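PDB 4IVF: putative uncharacterized protein from Lodderomyces elongisporus, which binds two glutathione molecules per subunit and, as a member of the glutathione S-transferase superfamily, probably acts in glutathione-dependent chemistry. Local coordinates for residues F113-A125 with Y143-I157. Sequence-based numbering, arbitrary orientation.
With GSH (glutathione), chain T; GSH (glutathione), chain J.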
loop_
_atom_site.group_PDB
_atom_site.type_symbol
_atom_site.label_atom_id
_atom_site.label_comp_id
_atom_site.label_asym_id
_atom_site.label_seq_id
_atom_site.Cartn_x
_atom_site.Cartn_y
_atom_site.Cartn_z
ATOM N N PHE F 113 -3.558 3.941 -2.218
ATOM C CA PHE F 113 -3.732 3.838 -3.668
ATOM C C PHE F 113 -2.393 3.993 -4.398
ATOM O O PHE F 113 -2.084 3.234 -5.313
ATOM C CB PHE F 113 -4.730 4.897 -4.157
ATOM C CG PHE F 113 -4.971 4.891 -5.655
ATOM C CD1 PHE F 113 -5.052 3.705 -6.364
ATOM C CD2 PHE F 113 -5.162 6.085 -6.338
ATOM C CE1 PHE F 113 -5.287 3.715 -7.734
ATOM C CE2 PHE F 113 -5.406 6.098 -7.703
ATOM C CZ PHE F 113 -5.467 4.906 -8.401
ATOM N N GLN F 114 -1.601 4.977 -3.992
ATOM C CA GLN F 114 -0.278 5.152 -4.567
ATOM C C GLN F 114 0.612 3.925 -4.317
ATOM O O GLN F 114 1.151 3.368 -5.261
ATOM C CB GLN F 114 0.392 6.433 -4.045
ATOM C CG GLN F 114 1.642 6.843 -4.837
ATOM C CD GLN F 114 2.832 5.913 -4.587
ATOM O OE1 GLN F 114 3.188 5.636 -3.439
ATOM N NE2 GLN F 114 3.427 5.406 -5.665
ATOM N N VAL F 115 0.781 3.513 -3.056
ATOM C CA VAL F 115 1.686 2.393 -2.761
ATOM C C VAL F 115 1.139 1.046 -3.234
ATOM O O VAL F 115 1.896 0.100 -3.457
ATOM C CB VAL F 115 2.073 2.301 -1.258
ATOM C CG1 VAL F 115 2.649 3.636 -0.764
ATOM C CG2 VAL F 115 0.881 1.860 -0.399
ATOM N N ALA F 116 -0.176 0.954 -3.397
ATOM C CA ALA F 116 -0.797 -0.319 -3.754
ATOM C C ALA F 116 -1.017 -0.512 -5.252
ATOM O O ALA F 116 -1.128 -1.648 -5.726
ATOM C CB ALA F 116 -2.106 -0.514 -3.001
ATOM N N GLU F 117 -1.091 0.579 -6.009
ATOM C CA GLU F 117 -1.325 0.438 -7.446
ATOM C C GLU F 117 -0.342 1.239 -8.300
ATOM O O GLU F 117 0.253 0.705 -9.232
ATOM C CB GLU F 117 -2.807 0.697 -7.792
ATOM C CG GLU F 117 -3.712 -0.331 -7.088
ATOM C CD GLU F 117 -5.210 -0.094 -7.248
ATOM O OE1 GLU F 117 -5.683 -0.000 -8.391
ATOM O OE2 GLU F 117 -5.917 -0.038 -6.221
ATOM N N ASN F 118 -0.126 2.497 -7.957
ATOM C CA ASN F 118 0.790 3.320 -8.733
ATOM C C ASN F 118 2.212 2.733 -8.781
ATOM O O ASN F 118 2.675 2.329 -9.835
ATOM C CB ASN F 118 0.761 4.775 -8.231
ATOM C CG ASN F 118 1.812 5.646 -8.891
ATOM O OD1 ASN F 118 2.625 6.272 -8.212
ATOM N ND2 ASN F 118 1.813 5.677 -10.217
ATOM N N GLY F 119 2.886 2.672 -7.635
ATOM C CA GLY F 119 4.218 2.080 -7.545
ATOM C C GLY F 119 4.344 0.675 -8.125
ATOM O O GLY F 119 5.143 0.445 -9.021
ATOM N N PRO F 120 3.556 -0.282 -7.613
ATOM C CA PRO F 120 3.636 -1.638 -8.164
ATOM C C PRO F 120 3.439 -1.713 -9.675
ATOM O O PRO F 120 4.199 -2.424 -10.328
ATOM C CB PRO F 120 2.510 -2.381 -7.426
ATOM C CG PRO F 120 2.464 -1.697 -6.081
ATOM C CD PRO F 120 2.704 -0.230 -6.409
ATOM N N ILE F 121 2.452 -1.009 -10.222
ATOM C CA ILE F 121 2.177 -1.097 -11.655
ATOM C C ILE F 121 3.245 -0.396 -12.517
ATOM O O ILE F 121 3.701 -0.943 -13.518
ATOM C CB ILE F 121 0.758 -0.578 -11.994
ATOM C CG1 ILE F 121 -0.301 -1.536 -11.435
ATOM C CG2 ILE F 121 0.583 -0.371 -13.502
ATOM C CD1 ILE F 121 -0.172 -2.973 -11.935
ATOM N N GLN F 122 3.639 0.809 -12.121
ATOM C CA GLN F 122 4.646 1.543 -12.867
ATOM C C GLN F 122 6.013 0.841 -12.733
ATOM O O GLN F 122 6.874 0.942 -13.613
ATOM C CB GLN F 122 4.730 2.991 -12.382
ATOM C CG GLN F 122 5.635 3.861 -13.238
ATOM C CD GLN F 122 5.601 5.336 -12.857
ATOM O OE1 GLN F 122 4.644 5.819 -12.242
ATOM N NE2 GLN F 122 6.649 6.059 -13.224
ATOM N N GLY F 123 6.199 0.129 -11.626
ATOM C CA GLY F 123 7.413 -0.634 -11.412
ATOM C C GLY F 123 7.475 -1.825 -12.339
ATOM O O GLY F 123 8.552 -2.197 -12.786
ATOM N N GLN F 124 6.319 -2.413 -12.653
ATOM C CA GLN F 124 6.292 -3.549 -13.576
ATOM C C GLN F 124 6.622 -3.085 -14.977
ATOM O O GLN F 124 7.373 -3.742 -15.698
ATOM C CB GLN F 124 4.945 -4.259 -13.584
ATOM C CG GLN F 124 4.551 -4.863 -12.262
ATOM C CD GLN F 124 5.737 -5.439 -11.515
ATOM O OE1 GLN F 124 6.359 -6.407 -11.964
ATOM N NE2 GLN F 124 6.065 -4.833 -10.369
ATOM N N ALA F 125 6.054 -1.946 -15.352
ATOM C CA ALA F 125 6.338 -1.344 -16.644
ATOM C C ALA F 125 7.832 -1.072 -16.779
ATOM O O ALA F 125 8.436 -1.353 -17.811
ATOM C CB ALA F 125 5.527 -0.053 -16.827
ATOM N N TYR F 143 1.456 -2.963 -18.725
ATOM C CA TYR F 143 1.821 -2.070 -17.627
ATOM C C TYR F 143 1.949 -0.588 -17.991
ATOM O O TYR F 143 1.656 0.284 -17.178
ATOM C CB TYR F 143 3.042 -2.622 -16.872
ATOM C CG TYR F 143 2.694 -3.969 -16.300
ATOM C CD1 TYR F 143 1.741 -4.077 -15.301
ATOM C CD2 TYR F 143 3.262 -5.141 -16.794
ATOM C CE1 TYR F 143 1.376 -5.299 -14.784
ATOM C CE2 TYR F 143 2.894 -6.372 -16.281
ATOM C CZ TYR F 143 1.945 -6.439 -15.274
ATOM O OH TYR F 143 1.551 -7.644 -14.743
ATOM N N ILE F 144 2.379 -0.303 -19.209
ATOM C CA ILE F 144 2.321 1.054 -19.702
ATOM C C ILE F 144 0.853 1.545 -19.710
ATOM O O ILE F 144 0.562 2.650 -19.254
ATOM C CB ILE F 144 2.910 1.149 -21.113
ATOM C CG1 ILE F 144 4.424 0.950 -21.067
ATOM C CG2 ILE F 144 2.558 2.480 -21.753
ATOM C CD1 ILE F 144 5.160 2.024 -20.316
ATOM N N THR F 145 -0.050 0.706 -20.218
ATOM C CA THR F 145 -1.471 1.039 -20.314
ATOM C C THR F 145 -2.106 1.220 -18.935
ATOM O O THR F 145 -2.860 2.169 -18.701
ATOM C CB THR F 145 -2.259 -0.030 -21.091
ATOM O OG1 THR F 145 -1.847 -0.029 -22.460
ATOM C CG2 THR F 145 -3.736 0.269 -21.041
ATOM N N ASP F 146 -1.793 0.319 -18.015
ATOM C CA ASP F 146 -2.350 0.439 -16.678
ATOM C C ASP F 146 -1.712 1.609 -15.919
ATOM O O ASP F 146 -2.363 2.251 -15.095
ATOM C CB ASP F 146 -2.242 -0.872 -15.901
ATOM C CG ASP F 146 -3.234 -0.940 -14.747
ATOM O OD1 ASP F 146 -4.420 -0.606 -14.958
ATOM O OD2 ASP F 146 -2.826 -1.309 -13.628
ATOM N N THR F 147 -0.449 1.906 -16.200
ATOM C CA THR F 147 0.168 3.094 -15.611
ATOM C C THR F 147 -0.581 4.371 -15.998
ATOM O O THR F 147 -0.812 5.253 -15.157
ATOM C CB THR F 147 1.634 3.232 -16.018
ATOM O OG1 THR F 147 2.377 2.129 -15.486
ATOM C CG2 THR F 147 2.211 4.522 -15.473
ATOM N N LYS F 148 -0.972 4.452 -17.267
ATOM C CA LYS F 148 -1.721 5.594 -17.766
ATOM C C LYS F 148 -3.112 5.634 -17.141
ATOM O O LYS F 148 -3.648 6.714 -16.892
ATOM C CB LYS F 148 -1.827 5.555 -19.291
ATOM C CG LYS F 148 -0.555 5.941 -20.017
ATOM C CD LYS F 148 -0.684 5.575 -21.493
ATOM C CE LYS F 148 0.458 6.110 -22.326
ATOM N NZ LYS F 148 0.425 5.518 -23.696
ATOM N N ARG F 149 -3.692 4.459 -16.893
ATOM C CA ARG F 149 -4.984 4.392 -16.232
ATOM C C ARG F 149 -4.909 5.087 -14.867
ATOM O O ARG F 149 -5.763 5.911 -14.531
ATOM C CB ARG F 149 -5.442 2.939 -16.050
ATOM C CG ARG F 149 -6.881 2.834 -15.528
ATOM C CD ARG F 149 -7.240 1.441 -14.987
ATOM N NE ARG F 149 -6.520 1.102 -13.759
ATOM C CZ ARG F 149 -6.899 1.472 -12.535
ATOM N NH1 ARG F 149 -7.994 2.211 -12.355
ATOM N NH2 ARG F 149 -6.173 1.124 -11.487
ATOM N N ILE F 150 -3.864 4.760 -14.107
ATOM C CA ILE F 150 -3.711 5.221 -12.731
ATOM C C ILE F 150 -3.479 6.736 -12.604
ATOM O O ILE F 150 -3.983 7.379 -11.691
ATOM C CB ILE F 150 -2.599 4.422 -12.010
ATOM C CG1 ILE F 150 -3.088 3.008 -11.721
ATOM C CG2 ILE F 150 -2.206 5.080 -10.701
ATOM C CD1 ILE F 150 -1.984 2.056 -11.389
ATOM N N TYR F 151 -2.721 7.301 -13.533
ATOM C CA TYR F 151 -2.513 8.728 -13.557
ATOM C C TYR F 151 -3.784 9.454 -13.968
ATOM O O TYR F 151 -4.043 10.568 -13.511
ATOM C CB TYR F 151 -1.328 9.086 -14.449
ATOM C CG TYR F 151 -0.022 8.847 -13.723
ATOM C CD1 TYR F 151 0.682 7.663 -13.885
ATOM C CD2 TYR F 151 0.476 9.785 -12.831
ATOM C CE1 TYR F 151 1.857 7.431 -13.198
ATOM C CE2 TYR F 151 1.651 9.561 -12.140
ATOM C CZ TYR F 151 2.340 8.385 -12.336
ATOM O OH TYR F 151 3.515 8.161 -11.662
ATOM N N GLY F 152 -4.581 8.803 -14.807
ATOM C CA GLY F 152 -5.895 9.307 -15.155
ATOM C C GLY F 152 -6.789 9.400 -13.932
ATOM O O GLY F 152 -7.576 10.330 -13.796
ATOM N N VAL F 153 -6.661 8.436 -13.032
ATOM C CA VAL F 153 -7.451 8.434 -11.808
ATOM C C VAL F 153 -6.997 9.576 -10.904
ATOM O O VAL F 153 -7.819 10.341 -10.391
ATOM C CB VAL F 153 -7.324 7.096 -11.047
ATOM C CG1 VAL F 153 -8.062 7.166 -9.710
ATOM C CG2 VAL F 153 -7.840 5.946 -11.897
ATOM N N PHE F 154 -5.685 9.695 -10.720
ATOM C CA PHE F 154 -5.133 10.828 -9.980
ATOM C C PHE F 154 -5.528 12.191 -10.586
ATOM O O PHE F 154 -5.650 13.182 -9.862
ATOM C CB PHE F 154 -3.614 10.721 -9.866
ATOM C CG PHE F 154 -3.138 9.786 -8.778
ATOM C CD1 PHE F 154 -3.362 10.086 -7.430
ATOM C CD2 PHE F 154 -2.425 8.628 -9.097
ATOM C CE1 PHE F 154 -2.899 9.225 -6.414
ATOM C CE2 PHE F 154 -1.956 7.760 -8.098
ATOM C CZ PHE F 154 -2.190 8.054 -6.754
ATOM N N GLU F 155 -5.713 12.239 -11.908
ATOM C CA GLU F 155 -6.180 13.453 -12.572
ATOM C C GLU F 155 -7.629 13.722 -12.177
ATOM O O GLU F 155 -8.001 14.858 -11.893
ATOM C CB GLU F 155 -6.047 13.319 -14.089
ATOM C CG GLU F 155 -6.466 14.526 -14.892
ATOM C CD GLU F 155 -5.537 15.718 -14.716
ATOM O OE1 GLU F 155 -4.537 15.602 -13.979
ATOM O OE2 GLU F 155 -5.810 16.777 -15.323
ATOM N N ASP F 156 -8.444 12.668 -12.164
ATOM C CA ASP F 156 -9.811 12.781 -11.702
ATOM C C ASP F 156 -9.874 13.250 -10.236
ATOM O O ASP F 156 -10.675 14.121 -9.893
ATOM C CB ASP F 156 -10.556 11.456 -11.870
ATOM C CG ASP F 156 -12.044 11.598 -11.616
ATOM O OD1 ASP F 156 -12.517 12.751 -11.591
ATOM O OD2 ASP F 156 -12.742 10.576 -11.448
ATOM N N ILE F 157 -9.027 12.673 -9.387
ATOM C CA ILE F 157 -8.968 13.039 -7.974
ATOM C C ILE F 157 -8.693 14.536 -7.810
ATOM O O ILE F 157 -9.413 15.243 -7.078
ATOM C CB ILE F 157 -7.920 12.180 -7.211
ATOM C CG1 ILE F 157 -8.388 10.732 -7.159
ATOM C CG2 ILE F 157 -7.722 12.685 -5.797
ATOM C CD1 ILE F 157 -7.396 9.794 -6.575
HETATM N N1 GSH T . 12.752 -6.903 -7.484
HETATM C CA1 GSH T . 12.563 -6.011 -8.602
HETATM C C1 GSH T . 12.208 -6.781 -9.802
HETATM O O11 GSH T . 12.011 -8.015 -9.715
HETATM O O12 GSH T . 12.083 -6.213 -10.908
HETATM C CB1 GSH T . 13.784 -5.113 -8.822
HETATM C CG1 GSH T . 13.375 -3.786 -9.348
HETATM C CD1 GSH T . 12.666 -2.923 -8.304
HETATM O OE1 GSH T . 12.830 -3.108 -7.088
HETATM N N2 GSH T . 11.743 -1.807 -8.731
HETATM C CA2 GSH T . 11.070 -0.998 -7.728
HETATM C C2 GSH T . 9.597 -1.299 -7.743
HETATM O O2 GSH T . 9.055 -1.627 -8.790
HETATM C CB2 GSH T . 11.239 0.421 -8.035
HETATM S SG2 GSH T . 12.942 0.825 -8.200
HETATM N N3 GSH T . 8.800 -1.190 -6.534
HETATM C CA3 GSH T . 7.383 -1.483 -6.605
HETATM C C3 GSH T . 6.631 -0.638 -5.657
HETATM O O31 GSH T . 7.048 0.500 -5.325
HETATM O O32 GSH T . 5.555 -1.086 -5.172
HETATM N N1 GSH J . -5.571 -1.906 -4.067
HETATM C CA1 GSH J . -6.975 -2.206 -4.030
HETATM C C1 GSH J . -7.369 -2.575 -2.673
HETATM O O11 GSH J . -8.552 -2.440 -2.327
HETATM O O12 GSH J . -6.538 -3.035 -1.853
HETATM C CB1 GSH J . -7.249 -3.373 -4.954
HETATM C CG1 GSH J . -8.662 -3.375 -5.361
HETATM C CD1 GSH J . -8.913 -4.403 -6.455
HETATM O OE1 GSH J . -7.983 -4.991 -7.041
HETATM N N2 GSH J . -10.337 -4.694 -6.833
HETATM C CA2 GSH J . -10.624 -5.664 -7.865
HETATM C C2 GSH J . -11.482 -4.997 -8.900
HETATM O O2 GSH J . -12.372 -4.225 -8.526
HETATM C CB2 GSH J . -11.366 -6.790 -7.286
HETATM S SG2 GSH J . -10.483 -7.523 -5.940
HETATM N N3 GSH J . -11.254 -5.282 -10.312
HETATM C CA3 GSH J . -12.069 -4.663 -11.351
HETATM C C3 GSH J . -11.239 -3.854 -12.281
HETATM O O31 GSH J . -10.036 -3.609 -12.000
HETATM O O32 GSH J . -11.743 -3.413 -13.365
#
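Phe113, Ile121 and Ile150 interlock as knobs into holes between segments 113-125 and 143-157, roughly antiparallel at 150°, with axes 8.2 Å apart at closest. Phe113, its CG anti to the backbone N (chi1 179°), fills the hollow among Ile150, Val153, Phe154 and Ile157. Its ring forms an offset stack with that of Phe154 (centroids 4.8 Å apart, planes at 30°), while Phe113 CE2 lies 3.5 Å from Val153 CG1. Ile150 returns the fit among Phe113, Glu117, Asn118 and Ile121, its CD1 3.4 Å from Glu117 O. Ile121 drops among Tyr143, Thr147, Ile150 and the Asp146 carboxylate. The backbones draw together from 6.3 Å between the CA atoms of Asn118 and Ile150 to 4.7 Å between those of Ala125 and Tyr143, and Gln124 CB sits over one Tyr143 ring face in a CH-pi contact. Polar pairs flank the knobs: Tyr151 OH donates to an in-plane lone pair of Gln122 OE1 (2.7 Å), and Arg149 bridges Asp146 and, weakly, Glu117, also bonding Asn55 of the second subunit. Glu117 OE1 also pairs with Arg57 of that subunit, and Glu117 OE2 accepts from N1 of the chain J glutathione (2.9 Å). Within the all-helical GST C-terminal domain, helix 176-185 covers Gln114 and Asn118, the second subunit Phe113, Tyr143 and Val153; the chain T glutathione lies against Gly119, Pro120 and Gly123.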